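Local coordinates for probable tagatose 6-phosphate kinase (Sinorhizobium meliloti, PDB 3TXV), which may act in carbohydrate metabolism as a tagatose-6-phosphate kinase and belongs to the GatZ/KbaZ-like family, at residues L49-D60 with L90-W101; G291-A299 with L410-L419. All blocks are in the same frame, centred on the assembly; numbering follows the deposited sequence.

Interaction 1: L49-D60 with L90-W101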
ATOM      1  N   LEU A  49       1.683  -0.889 -10.881  1.00 39.42           N
ATOM      2  CA  LEU A  49       2.437  -1.611  -9.868  1.00 38.35           C
ATOM      3  C   LEU A  49       1.533  -1.970  -8.685  1.00 38.35           C
ATOM      4  O   LEU A  49       1.059  -1.090  -7.951  1.00 38.31           O
ATOM      5  CB  LEU A  49       3.617  -0.757  -9.427  1.00 37.69           C
ATOM      6  CG  LEU A  49       4.550  -1.278  -8.361  1.00 36.56           C
ATOM      7  CD1 LEU A  49       5.037  -2.668  -8.685  1.00 35.96           C
ATOM      8  CD2 LEU A  49       5.706  -0.335  -8.294  1.00 36.72           C
ATOM      9  N   ILE A  50       1.267  -3.254  -8.498  1.00 38.02           N
ATOM     10  CA  ILE A  50       0.534  -3.656  -7.302  1.00 38.30           C
ATOM     11  C   ILE A  50       1.366  -4.515  -6.330  1.00 38.92           C
ATOM     12  O   ILE A  50       1.968  -5.529  -6.720  1.00 38.42           O
ATOM     13  CB  ILE A  50      -0.774  -4.325  -7.636  1.00 37.67           C
ATOM     14  CG1 ILE A  50      -1.622  -3.362  -8.416  1.00 38.44           C
ATOM     15  CG2 ILE A  50      -1.513  -4.681  -6.365  1.00 37.06           C
ATOM     16  CD1 ILE A  50      -2.598  -4.066  -9.319  1.00 43.74           C
ATOM     17  N   GLU A  51       1.366  -4.100  -5.061  1.00 39.29           N
ATOM     18  CA  GLU A  51       2.253  -4.670  -4.045  1.00 39.59           C
ATOM     19  C   GLU A  51       1.478  -5.358  -2.919  1.00 39.52           C
ATOM     20  O   GLU A  51       0.387  -4.954  -2.588  1.00 39.75           O
ATOM     21  CB  GLU A  51       3.161  -3.574  -3.469  1.00 39.73           C
ATOM     22  CG  GLU A  51       3.953  -2.803  -4.507  1.00 40.21           C
ATOM     23  CD  GLU A  51       5.418  -2.695  -4.129  1.00 42.90           C
ATOM     24  OE1 GLU A  51       5.923  -3.653  -3.483  1.00 43.20           O
ATOM     25  OE2 GLU A  51       6.066  -1.663  -4.470  1.00 42.36           O
ATOM     26  N   ALA A  52       2.051  -6.408  -2.353  1.00 39.93           N
ATOM     27  CA  ALA A  52       1.532  -7.047  -1.154  1.00 40.75           C
ATOM     28  C   ALA A  52       2.671  -7.126  -0.115  1.00 41.21           C
ATOM     29  O   ALA A  52       3.829  -7.081  -0.512  1.00 41.63           O
ATOM     30  CB  ALA A  52       1.020  -8.407  -1.509  1.00 40.48           C
ATOM     31  N   THR A  53       2.364  -7.201   1.185  1.00 42.00           N
ATOM     32  CA  THR A  53       3.419  -7.285   2.245  1.00 42.98           C
ATOM     33  C   THR A  53       3.579  -8.682   2.816  1.00 43.69           C
ATOM     34  O   THR A  53       2.625  -9.426   2.884  1.00 43.99           O
ATOM     35  CB  THR A  53       3.206  -6.338   3.498  1.00 42.90           C
ATOM     36  OG1 THR A  53       1.827  -6.286   3.863  1.00 43.27           O
ATOM     37  CG2 THR A  53       3.734  -4.936   3.280  1.00 42.14           C
ATOM     38  N   CYS A  54       4.791  -9.003   3.258  1.00 44.70           N
ATOM     39  CA  CYS A  54       5.133 -10.275   3.880  1.00 46.30           C
ATOM     40  C   CYS A  54       3.995 -10.825   4.700  1.00 46.36           C
ATOM     41  O   CYS A  54       3.494 -11.925   4.417  1.00 46.56           O
ATOM     42  CB  CYS A  54       6.369 -10.100   4.774  1.00 46.60           C
ATOM     43  SG  CYS A  54       6.241  -8.720   6.093  1.00 54.04           S
ATOM     44  N   ASN A  55       3.604 -10.035   5.708  1.00 46.94           N
ATOM     45  CA  ASN A  55       2.455 -10.276   6.607  1.00 47.33           C
ATOM     46  C   ASN A  55       1.117 -10.555   5.931  1.00 47.04           C
ATOM     47  O   ASN A  55       0.385 -11.458   6.320  1.00 47.09           O
ATOM     48  CB  ASN A  55       2.258  -9.057   7.486  1.00 47.61           C
ATOM     49  CG  ASN A  55       3.165  -9.041   8.706  1.00 50.22           C
ATOM     50  OD1 ASN A  55       3.824 -10.029   9.078  1.00 50.06           O
ATOM     51  ND2 ASN A  55       3.184  -7.890   9.359  1.00 54.50           N
ATOM     52  N   GLN A  56       0.803  -9.742   4.935  1.00 47.00           N
ATOM     53  CA  GLN A  56      -0.454  -9.802   4.225  1.00 47.32           C
ATOM     54  C   GLN A  56      -0.583 -11.142   3.493  1.00 47.81           C
ATOM     55  O   GLN A  56      -1.632 -11.777   3.568  1.00 48.13           O
ATOM     56  CB  GLN A  56      -0.517  -8.595   3.267  1.00 47.16           C
ATOM     57  CG  GLN A  56      -1.818  -8.343   2.506  1.00 47.10           C
ATOM     58  CD  GLN A  56      -1.637  -7.284   1.401  1.00 48.19           C
ATOM     59  OE1 GLN A  56      -2.337  -7.293   0.369  1.00 47.88           O
ATOM     60  NE2 GLN A  56      -0.685  -6.371   1.614  1.00 46.60           N
ATOM     61  N   VAL A  57       0.479 -11.575   2.806  1.00 48.07           N
ATOM     62  CA  VAL A  57       0.412 -12.761   1.955  1.00 48.84           C
ATOM     63  C   VAL A  57       1.708 -13.554   1.932  1.00 49.46           C
ATOM     64  O   VAL A  57       2.755 -13.024   1.596  1.00 50.03           O
ATOM     65  CB  VAL A  57      -0.064 -12.449   0.476  1.00 49.31           C
ATOM     66  CG1 VAL A  57      -1.162 -11.356   0.441  1.00 48.76           C
ATOM     67  CG2 VAL A  57       1.107 -12.136  -0.496  1.00 48.15           C
ATOM     68  N   ASN A  58       1.628 -14.832   2.289  1.00 49.98           N
ATOM     69  CA  ASN A  58       2.797 -15.707   2.306  1.00 50.53           C
ATOM     70  C   ASN A  58       2.348 -17.155   2.251  1.00 50.59           C
ATOM     71  O   ASN A  58       1.155 -17.410   2.315  1.00 50.86           O
ATOM     72  CB  ASN A  58       3.671 -15.446   3.544  1.00 50.98           C
ATOM     73  CG  ASN A  58       2.891 -15.520   4.847  1.00 52.68           C
ATOM     74  OD1 ASN A  58       2.296 -16.551   5.186  1.00 55.32           O
ATOM     75  ND2 ASN A  58       2.898 -14.420   5.592  1.00 53.78           N
ATOM     76  N   GLN A  59       3.292 -18.092   2.154  1.00 50.60           N
ATOM     77  CA  GLN A  59       2.978 -19.517   1.995  1.00 50.64           C
ATOM     78  C   GLN A  59       1.954 -20.013   2.987  1.00 51.09           C
ATOM     79  O   GLN A  59       1.162 -20.894   2.647  1.00 50.92           O
ATOM     80  CB  GLN A  59       4.237 -20.391   2.107  1.00 50.60           C
ATOM     81  CG  GLN A  59       4.817 -20.517   3.526  1.00 49.28           C
ATOM     82  CD  GLN A  59       5.773 -19.395   3.844  1.00 47.56           C
ATOM     83  OE1 GLN A  59       5.661 -18.308   3.269  1.00 46.55           O
ATOM     84  NE2 GLN A  59       6.736 -19.651   4.746  1.00 44.62           N
ATOM     85  N   ASP A  60       1.987 -19.447   4.200  1.00 51.85           N
ATOM     86  CA  ASP A  60       1.138 -19.874   5.322  1.00 52.97           C
ATOM     87  C   ASP A  60      -0.241 -19.235   5.304  1.00 53.20           C
ATOM     88  O   ASP A  60      -1.092 -19.582   6.135  1.00 53.53           O
ATOM     89  CB  ASP A  60       1.800 -19.592   6.676  1.00 53.29           C
ATOM     90  CG  ASP A  60       2.956 -20.545   6.988  1.00 55.41           C
ATOM     91  OD1 ASP A  60       3.841 -20.127   7.785  1.00 57.34           O
ATOM     92  OD2 ASP A  60       2.982 -21.687   6.447  1.00 56.08           O
ATOM     93  N   LEU A  90       2.005  -5.320 -12.849  1.00 47.22           N
ATOM     94  CA  LEU A  90       3.289  -5.581 -12.234  1.00 46.41           C
ATOM     95  C   LEU A  90       3.125  -5.925 -10.769  1.00 45.84           C
ATOM     96  O   LEU A  90       2.554  -5.183 -10.029  1.00 46.92           O
ATOM     97  CB  LEU A  90       4.148  -4.349 -12.351  1.00 46.11           C
ATOM     98  CG  LEU A  90       5.137  -4.260 -13.481  1.00 46.42           C
ATOM     99  CD1 LEU A  90       4.688  -5.060 -14.616  1.00 45.29           C
ATOM    100  CD2 LEU A  90       5.238  -2.873 -13.865  1.00 46.06           C
ATOM    101  N   LEU A  91       3.654  -7.043 -10.332  1.00 44.95           N
ATOM    102  CA  LEU A  91       3.400  -7.451  -8.950  1.00 43.92           C
ATOM    103  C   LEU A  91       4.586  -7.278  -8.018  1.00 43.76           C
ATOM    104  O   LEU A  91       5.620  -7.893  -8.213  1.00 44.28           O
ATOM    105  CB  LEU A  91       2.927  -8.891  -8.892  1.00 43.50           C
ATOM    106  CG  LEU A  91       1.502  -9.166  -9.344  1.00 43.38           C
ATOM    107  CD1 LEU A  91       1.286 -10.650  -9.406  1.00 43.49           C
ATOM    108  CD2 LEU A  91       0.507  -8.557  -8.383  1.00 44.09           C
ATOM    109  N   GLY A  92       4.427  -6.439  -6.999  1.00 43.54           N
ATOM    110  CA  GLY A  92       5.445  -6.255  -5.968  1.00 42.82           C
ATOM    111  C   GLY A  92       5.250  -7.080  -4.697  1.00 42.59           C
ATOM    112  O   GLY A  92       4.163  -7.609  -4.431  1.00 42.45           O
ATOM    113  N   GLY A  93       6.331  -7.206  -3.926  1.00 42.09           N
ATOM    114  CA  GLY A  93       6.323  -7.833  -2.613  1.00 41.40           C
ATOM    115  C   GLY A  93       6.985  -6.821  -1.712  1.00 41.68           C
ATOM    116  O   GLY A  93       8.095  -6.328  -2.001  1.00 41.72           O
ATOM    117  N   ASP A  94       6.289  -6.473  -0.637  1.00 41.68           N
ATOM    118  CA  ASP A  94       6.726  -5.401   0.248  1.00 41.63           C
ATOM    119  C   ASP A  94       7.140  -5.929   1.604  1.00 41.31           C
ATOM    120  O   ASP A  94       6.470  -6.781   2.192  1.00 40.63           O
ATOM    121  CB  ASP A  94       5.613  -4.362   0.410  1.00 42.24           C
ATOM    122  CG  ASP A  94       6.003  -3.225   1.356  1.00 43.58           C
ATOM    123  OD1 ASP A  94       7.206  -2.894   1.391  1.00 48.25           O
ATOM    124  OD2 ASP A  94       5.132  -2.673   2.059  1.00 41.70           O
ATOM    125  N   HIS A  95       8.243  -5.394   2.104  1.00 41.24           N
ATOM    126  CA  HIS A  95       8.825  -5.860   3.362  1.00 41.95           C
ATOM    127  C   HIS A  95       8.896  -7.384   3.412  1.00 40.71           C
ATOM    128  O   HIS A  95       8.230  -7.989   4.243  1.00 40.87           O
ATOM    129  CB  HIS A  95       8.044  -5.323   4.595  1.00 42.81           C
ATOM    130  CG  HIS A  95       8.150  -3.841   4.768  1.00 46.31           C
ATOM    131  ND1 HIS A  95       9.265  -3.234   5.311  1.00 49.69           N
ATOM    132  CD2 HIS A  95       7.292  -2.839   4.448  1.00 48.22           C
ATOM    133  CE1 HIS A  95       9.094  -1.919   5.303  1.00 50.45           C
ATOM    134  NE2 HIS A  95       7.906  -1.653   4.784  1.00 49.21           N
ATOM    135  N   LEU A  96       9.685  -8.003   2.539  1.00 39.23           N
ATOM    136  CA  LEU A  96       9.856  -9.461   2.594  1.00 37.99           C
ATOM    137  C   LEU A  96      11.036  -9.812   3.461  1.00 37.02           C
ATOM    138  O   LEU A  96      12.059  -9.150   3.425  1.00 36.39           O
ATOM    139  CB  LEU A  96      10.038 -10.044   1.196  1.00 38.23           C
ATOM    140  CG  LEU A  96       8.850 -10.109   0.226  1.00 37.59           C
ATOM    141  CD1 LEU A  96       7.702  -9.208   0.579  1.00 35.57           C
ATOM    142  CD2 LEU A  96       9.344  -9.817  -1.167  1.00 37.58           C
ATOM    143  N   GLY A  97      10.889 -10.864   4.245  1.00 36.94           N
ATOM    144  CA  GLY A  97      11.896 -11.217   5.242  1.00 36.98           C
ATOM    145  C   GLY A  97      11.291 -11.902   6.444  1.00 37.36           C
ATOM    146  O   GLY A  97      10.193 -12.438   6.355  1.00 37.73           O
ATOM    147  N   PRO A  98      12.000 -11.882   7.590  1.00 37.83           N
ATOM    148  CA  PRO A  98      11.601 -12.584   8.827  1.00 37.83           C
ATOM    149  C   PRO A  98      10.420 -11.980   9.585  1.00 38.78           C
ATOM    150  O   PRO A  98       9.909 -12.610  10.521  1.00 39.52           O
ATOM    151  CB  PRO A  98      12.841 -12.490   9.716  1.00 37.46           C
ATOM    152  CG  PRO A  98      13.929 -11.904   8.906  1.00 37.52           C
ATOM    153  CD  PRO A  98      13.316 -11.229   7.714  1.00 37.60           C
ATOM    154  N   ASN A  99       9.978 -10.783   9.215  1.00 39.61           N
ATOM    155  CA  ASN A  99       8.939 -10.086   9.991  1.00 40.06           C
ATOM    156  C   ASN A  99       7.736 -10.909  10.474  1.00 40.41           C
ATOM    157  O   ASN A  99       7.370 -10.813  11.633  1.00 40.86           O
ATOM    158  CB  ASN A  99       8.452  -8.848   9.251  1.00 40.48           C
ATOM    159  CG  ASN A  99       7.553  -7.991  10.097  1.00 40.73           C
ATOM    160  OD1 ASN A  99       8.026  -7.170  10.881  1.00 42.38           O
ATOM    161  ND2 ASN A  99       6.244  -8.173   9.945  1.00 39.90           N
ATOM    162  N   PRO A 100       7.100 -11.711   9.601  1.00 41.14           N
ATOM    163  CA  PRO A 100       5.884 -12.363  10.113  1.00 41.66           C
ATOM    164  C   PRO A 100       6.170 -13.495  11.091  1.00 42.63           C
ATOM    165  O   PRO A 100       5.230 -14.146  11.581  1.00 43.25           O
ATOM    166  CB  PRO A 100       5.226 -12.927   8.856  1.00 41.14           C
ATOM    167  CG  PRO A 100       5.834 -12.174   7.747  1.00 40.74           C
ATOM    168  CD  PRO A 100       7.247 -11.938   8.158  1.00 40.92           C
ATOM    169  N   TRP A 101       7.448 -13.723  11.374  1.00 43.09           N
ATOM    170  CA  TRP A 101       7.842 -14.845  12.205  1.00 43.61           C
ATOM    171  C   TRP A 101       8.917 -14.398  13.132  1.00 44.87           C
ATOM    172  O   TRP A 101       9.705 -15.218  13.607  1.00 45.30           O
ATOM    173  CB  TRP A 101       8.378 -15.986  11.352  1.00 42.86           C
ATOM    174  CG  TRP A 101       7.370 -16.541  10.422  1.00 40.62           C
ATOM    175  CD1 TRP A 101       6.322 -17.336  10.738  1.00 40.31           C
ATOM    176  CD2 TRP A 101       7.318 -16.341   9.010  1.00 37.86           C
ATOM    177  NE1 TRP A 101       5.607 -17.659   9.602  1.00 39.76           N
ATOM    178  CE2 TRP A 101       6.202 -17.054   8.528  1.00 37.41           C
ATOM    179  CE3 TRP A 101       8.101 -15.619   8.103  1.00 36.32           C
ATOM    180  CZ2 TRP A 101       5.842 -17.060   7.182  1.00 35.12           C
ATOM    181  CZ3 TRP A 101       7.752 -15.649   6.758  1.00 33.87           C
ATOM    182  CH2 TRP A 101       6.629 -16.363   6.317  1.00 32.35           C
TER

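Interaction 2: G291-A299 with L410-L419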
ATOM      1  N   GLY A 291      -4.123   6.104   1.923  1.00 34.30           N
ATOM      2  CA  GLY A 291      -4.823   7.170   1.290  1.00 33.22           C
ATOM      3  C   GLY A 291      -5.849   6.639   0.333  1.00 32.73           C
ATOM      4  O   GLY A 291      -6.704   7.351  -0.034  1.00 32.72           O
ATOM      5  N   LEU A 292      -5.754   5.408  -0.112  1.00 32.30           N
ATOM      6  CA  LEU A 292      -6.563   5.006  -1.217  1.00 31.54           C
ATOM      7  C   LEU A 292      -7.803   4.396  -0.699  1.00 31.63           C
ATOM      8  O   LEU A 292      -8.819   4.515  -1.280  1.00 32.08           O
ATOM      9  CB  LEU A 292      -5.830   3.971  -2.031  1.00 30.90           C
ATOM     10  CG  LEU A 292      -4.687   4.507  -2.834  1.00 30.02           C
ATOM     11  CD1 LEU A 292      -3.870   3.436  -3.311  1.00 28.70           C
ATOM     12  CD2 LEU A 292      -5.230   5.218  -3.937  1.00 29.70           C
ATOM     13  N   THR A 293      -7.697   3.708   0.409  1.00 31.23           N
ATOM     14  CA  THR A 293      -8.859   3.121   1.085  1.00 30.16           C
ATOM     15  C   THR A 293      -9.512   4.120   2.030  1.00 29.77           C
ATOM     16  O   THR A 293     -10.694   3.995   2.382  1.00 29.85           O
ATOM     17  CB  THR A 293      -8.459   1.927   1.909  1.00 30.71           C
ATOM     18  OG1 THR A 293      -7.228   2.226   2.609  1.00 30.95           O
ATOM     19  CG2 THR A 293      -8.303   0.693   1.025  1.00 29.81           C
ATOM     20  N   PHE A 294      -8.729   5.098   2.472  1.00 28.25           N
ATOM     21  CA  PHE A 294      -9.296   6.213   3.180  1.00 26.48           C
ATOM     22  C   PHE A 294     -10.384   6.874   2.287  1.00 25.77           C
ATOM     23  O   PHE A 294     -11.530   6.981   2.705  1.00 26.04           O
ATOM     24  CB  PHE A 294      -8.186   7.186   3.592  1.00 26.11           C
ATOM     25  CG  PHE A 294      -8.681   8.425   4.263  1.00 24.13           C
ATOM     26  CD1 PHE A 294      -9.157   9.493   3.509  1.00 23.46           C
ATOM     27  CD2 PHE A 294      -8.697   8.511   5.652  1.00 22.33           C
ATOM     28  CE1 PHE A 294      -9.652  10.661   4.137  1.00 24.44           C
ATOM     29  CE2 PHE A 294      -9.159   9.644   6.285  1.00 22.88           C
ATOM     30  CZ  PHE A 294      -9.635  10.738   5.533  1.00 23.75           C
ATOM     31  N   ALA A 295     -10.040   7.278   1.065  1.00 24.51           N
ATOM     32  CA  ALA A 295     -11.017   7.855   0.135  1.00 23.47           C
ATOM     33  C   ALA A 295     -12.214   6.905  -0.177  1.00 24.18           C
ATOM     34  O   ALA A 295     -13.402   7.336  -0.209  1.00 22.80           O
ATOM     35  CB  ALA A 295     -10.335   8.266  -1.114  1.00 22.55           C
ATOM     36  N   LEU A 296     -11.906   5.612  -0.390  1.00 24.85           N
ATOM     37  CA  LEU A 296     -12.931   4.623  -0.637  1.00 25.47           C
ATOM     38  C   LEU A 296     -13.944   4.677   0.488  1.00 26.21           C
ATOM     39  O   LEU A 296     -15.135   4.874   0.228  1.00 27.91           O
ATOM     40  CB  LEU A 296     -12.327   3.244  -0.768  1.00 25.84           C
ATOM     41  CG  LEU A 296     -13.279   2.037  -0.901  1.00 27.44           C
ATOM     42  CD1 LEU A 296     -14.533   2.335  -1.762  1.00 28.68           C
ATOM     43  CD2 LEU A 296     -12.518   0.850  -1.466  1.00 25.99           C
ATOM     44  N   ARG A 297     -13.480   4.559   1.730  1.00 25.95           N
ATOM     45  CA  ARG A 297     -14.320   4.736   2.923  1.00 26.09           C
ATOM     46  C   ARG A 297     -15.200   5.999   2.869  1.00 27.30           C
ATOM     47  O   ARG A 297     -16.404   5.925   3.111  1.00 27.87           O
ATOM     48  CB  ARG A 297     -13.416   4.769   4.159  1.00 25.94           C
ATOM     49  CG  ARG A 297     -14.030   4.526   5.498  1.00 24.04           C
ATOM     50  CD  ARG A 297     -14.340   5.801   6.204  1.00 23.77           C
ATOM     51  NE  ARG A 297     -13.147   6.625   6.301  1.00 28.69           N
ATOM     52  CZ  ARG A 297     -13.148   7.962   6.379  1.00 30.10           C
ATOM     53  NH1 ARG A 297     -14.284   8.655   6.386  1.00 30.90           N
ATOM     54  NH2 ARG A 297     -12.007   8.613   6.435  1.00 29.19           N
ATOM     55  N   GLU A 298     -14.634   7.169   2.572  1.00 28.36           N
ATOM     56  CA  GLU A 298     -15.484   8.369   2.519  1.00 29.80           C
ATOM     57  C   GLU A 298     -16.616   8.181   1.536  1.00 30.12           C
ATOM     58  O   GLU A 298     -17.735   8.529   1.847  1.00 30.85           O
ATOM     59  CB  GLU A 298     -14.737   9.624   2.117  1.00 29.27           C
ATOM     60  CG  GLU A 298     -13.881  10.163   3.158  1.00 31.55           C
ATOM     61  CD  GLU A 298     -13.269  11.470   2.734  1.00 34.33           C
ATOM     62  OE1 GLU A 298     -13.339  11.752   1.503  1.00 34.30           O
ATOM     63  OE2 GLU A 298     -12.733  12.199   3.622  1.00 34.11           O
ATOM     64  N   ALA A 299     -16.317   7.634   0.361  1.00 30.42           N
ATOM     65  CA  ALA A 299     -17.338   7.421  -0.660  1.00 30.98           C
ATOM     66  C   ALA A 299     -18.411   6.469  -0.133  1.00 31.29           C
ATOM     67  O   ALA A 299     -19.624   6.756  -0.225  1.00 30.98           O
ATOM     68  CB  ALA A 299     -16.714   6.875  -1.954  1.00 31.11           C
ATOM     69  N   LEU A 410     -19.281   6.148  -8.395  1.00 36.93           N
ATOM     70  CA  LEU A 410     -18.914   7.175  -7.436  1.00 35.56           C
ATOM     71  C   LEU A 410     -17.834   6.694  -6.453  1.00 35.04           C
ATOM     72  O   LEU A 410     -16.981   7.484  -5.998  1.00 35.20           O
ATOM     73  CB  LEU A 410     -20.146   7.748  -6.744  1.00 35.29           C
ATOM     74  CG  LEU A 410     -21.080   8.583  -7.643  1.00 34.25           C
ATOM     75  CD1 LEU A 410     -22.433   8.751  -7.001  1.00 33.16           C
ATOM     76  CD2 LEU A 410     -20.483   9.956  -8.006  1.00 33.97           C
ATOM     77  N   ALA A 411     -17.826   5.398  -6.176  1.00 33.67           N
ATOM     78  CA  ALA A 411     -16.751   4.819  -5.385  1.00 32.79           C
ATOM     79  C   ALA A 411     -15.419   4.804  -6.151  1.00 32.39           C
ATOM     80  O   ALA A 411     -14.446   5.301  -5.645  1.00 32.12           O
ATOM     81  CB  ALA A 411     -17.144   3.422  -4.886  1.00 32.74           C
ATOM     82  N   LEU A 412     -15.357   4.261  -7.373  1.00 32.30           N
ATOM     83  CA  LEU A 412     -14.119   4.388  -8.185  1.00 32.28           C
ATOM     84  C   LEU A 412     -13.667   5.839  -8.319  1.00 32.10           C
ATOM     85  O   LEU A 412     -12.497   6.160  -8.216  1.00 32.32           O
ATOM     86  CB  LEU A 412     -14.310   3.839  -9.584  1.00 32.37           C
ATOM     87  CG  LEU A 412     -14.259   2.353  -9.961  1.00 34.42           C
ATOM     88  CD1 LEU A 412     -14.265   1.373  -8.759  1.00 35.54           C
ATOM     89  CD2 LEU A 412     -15.416   2.040 -10.954  1.00 33.58           C
ATOM     90  N   ALA A 413     -14.627   6.720  -8.538  1.00 32.40           N
ATOM     91  CA  ALA A 413     -14.374   8.142  -8.720  1.00 32.07           C
ATOM     92  C   ALA A 413     -13.637   8.727  -7.561  1.00 31.53           C
ATOM     93  O   ALA A 413     -12.771   9.558  -7.776  1.00 31.23           O
ATOM     94  CB  ALA A 413     -15.675   8.878  -8.904  1.00 32.65           C
ATOM     95  N   ALA A 414     -13.993   8.298  -6.345  1.00 31.16           N
ATOM     96  CA  ALA A 414     -13.281   8.724  -5.127  1.00 31.30           C
ATOM     97  C   ALA A 414     -11.837   8.227  -5.166  1.00 32.07           C
ATOM     98  O   ALA A 414     -10.910   9.039  -5.110  1.00 32.24           O
ATOM     99  CB  ALA A 414     -13.992   8.247  -3.869  1.00 30.20           C
ATOM    100  N   VAL A 415     -11.644   6.911  -5.322  1.00 32.52           N
ATOM    101  CA  VAL A 415     -10.292   6.354  -5.433  1.00 33.74           C
ATOM    102  C   VAL A 415      -9.437   7.106  -6.489  1.00 34.84           C
ATOM    103  O   VAL A 415      -8.325   7.599  -6.194  1.00 34.49           O
ATOM    104  CB  VAL A 415     -10.304   4.813  -5.693  1.00 33.39           C
ATOM    105  CG1 VAL A 415      -8.976   4.224  -5.364  1.00 31.01           C
ATOM    106  CG2 VAL A 415     -11.354   4.146  -4.836  1.00 33.79           C
ATOM    107  N   ASP A 416      -9.994   7.206  -7.702  1.00 36.19           N
ATOM    108  CA  ASP A 416      -9.342   7.807  -8.870  1.00 36.72           C
ATOM    109  C   ASP A 416      -8.859   9.234  -8.592  1.00 36.87           C
ATOM    110  O   ASP A 416      -7.821   9.641  -9.072  1.00 36.53           O
ATOM    111  CB  ASP A 416     -10.306   7.763 -10.054  1.00 36.83           C
ATOM    112  CG  ASP A 416      -9.602   7.840 -11.393  1.00 38.46           C
ATOM    113  OD1 ASP A 416      -8.919   6.861 -11.769  1.00 43.63           O
ATOM    114  OD2 ASP A 416      -9.751   8.859 -12.090  1.00 37.05           O
ATOM    115  N   ALA A 417      -9.589   9.982  -7.779  1.00 37.51           N
ATOM    116  CA  ALA A 417      -9.128  11.325  -7.423  1.00 38.48           C
ATOM    117  C   ALA A 417      -7.755  11.336  -6.704  1.00 39.04           C
ATOM    118  O   ALA A 417      -6.920  12.203  -6.960  1.00 39.49           O
ATOM    119  CB  ALA A 417     -10.191  12.083  -6.637  1.00 37.63           C
ATOM    120  N   VAL A 418      -7.520  10.361  -5.830  1.00 40.01           N
ATOM    121  CA  VAL A 418      -6.219  10.195  -5.176  1.00 39.94           C
ATOM    122  C   VAL A 418      -5.215   9.761  -6.231  1.00 40.32           C
ATOM    123  O   VAL A 418      -4.203  10.424  -6.440  1.00 40.34           O
ATOM    124  CB  VAL A 418      -6.286   9.145  -4.051  1.00 40.14           C
ATOM    125  CG1 VAL A 418      -5.006   9.137  -3.230  1.00 39.51           C
ATOM    126  CG2 VAL A 418      -7.530   9.362  -3.156  1.00 39.48           C
ATOM    127  N   LEU A 419      -5.543   8.677  -6.929  1.00 40.87           N
ATOM    128  CA  LEU A 419      -4.710   8.131  -8.008  1.00 42.03           C
ATOM    129  C   LEU A 419      -4.268   9.100  -9.090  1.00 43.30           C
ATOM    130  O   LEU A 419      -3.138   9.026  -9.528  1.00 43.39           O
ATOM    131  CB  LEU A 419      -5.409   6.970  -8.696  1.00 41.47           C
ATOM    132  CG  LEU A 419      -5.484   5.655  -7.945  1.00 40.65           C
ATOM    133  CD1 LEU A 419      -5.897   4.598  -8.932  1.00 39.66           C
ATOM    134  CD2 LEU A 419      -4.156   5.316  -7.283  1.00 38.51           C
TER

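Interaction 1: L49-D60 with L90-W101
The indole of Trp101 meets Asp60 at its edge. Asp60 OD1 lies near the ring plane, 3.5 Å from Trp101 NE1, and the carboxylate stands almost perpendicular to the ring (84°). The amides of Gln59 and Asn58 approach the six-membered ring obliquely, with Gln59 NE2 3.6 Å from Trp101 CH2. Pro100 CB sits over one ring face. These loops follow two neighbouring parallel strands of a TIM barrel, 48-53 and 89-96, joined by helix 68-81 in a beta-alpha-beta unit. Four backbone hydrogen bonds pair the strands, and a fifth, Cys54 N to Asp94 O (3.0 Å), carries the pairing one residue past strand 48-53. The Glu51 chain bends at chi2 (-132°), which brings OE1 to 3.6 Å from Gly92 CA, on the side where a CB of that glycine would point. Glu51 OE2 is held by Lys127 and Ser25. Asp94 lies beside Thr53, pointing the same way, and its OD1 pairs with Lys287. His95 bonds Asp131 and, with Glu178 and His265, may outline an empty metal site. Between the two loops Pro100 CG packs on Cys54 CB at 3.7 Å. Asn58 ND2 ties the 54-58 turn with a 2.8 Å bond to Cys54 O (153° at the hydrogen).

Interaction 2: G291-A299 with L410-L419
Leu292 and Leu419 cross at about a right angle, and their CD2 methyls meet at 3.5 Å. Leu292 CD2 also meets Val418 CG1 at 4.0 Å, these two side chains crossing obliquely. With CG1 anti to the backbone N (chi1 -171°), Val418 directs one methyl to Leu292 and the other to Ala295, where CG2 lies 3.6 Å from Ala295 CB. Replacing Val418 with an alanine would probably open a gap beside Ala295 and leave Leu292 CD2 with less to pack on. Val415 lies one turn back along its helix and puts CG1 against Leu292 and CG2 near Leu296 CB. Farther along the pair, Ala299 CB and Ala414 CB face each other at 3.6 Å. Leu296 CD1 reaches Ala411 CB at 4.2 Å. The helix segments run roughly antiparallel (147°), with axes only 8.1 Å apart, and the alanines at the interface allow this close approach. Helix 290-310 follows the last barrel strand, and helix 407-424 is the last helix of the modelled chain. Leu292 and Leu419 also touch Ile26 of the first strand. All the side chains that meet are aliphatic. The contact therefore rests on apolar burial, with no hydrogen bond or ion pair between the two segments.

Both segments of interaction 1 precede those of interaction 2 in the chain. Their centres are 24 Å apart, and the chain's middle lies between them. The nearest atoms are about 8 Å apart, so the two do not touch. Interaction 1 belongs to the barrel wall and the loops beyond strands 48-53 and 89-96. Interaction 2 lies outside the wall, between helices 290-310 and 407-424. Strand 23-26 stands between them: it pairs with strand 48-53 on one side and with the last strand, 283-288, on the other. Its Ile26 bonds the backbone of interaction 1. Interaction 2 packs the last modelled helix where the barrel closes.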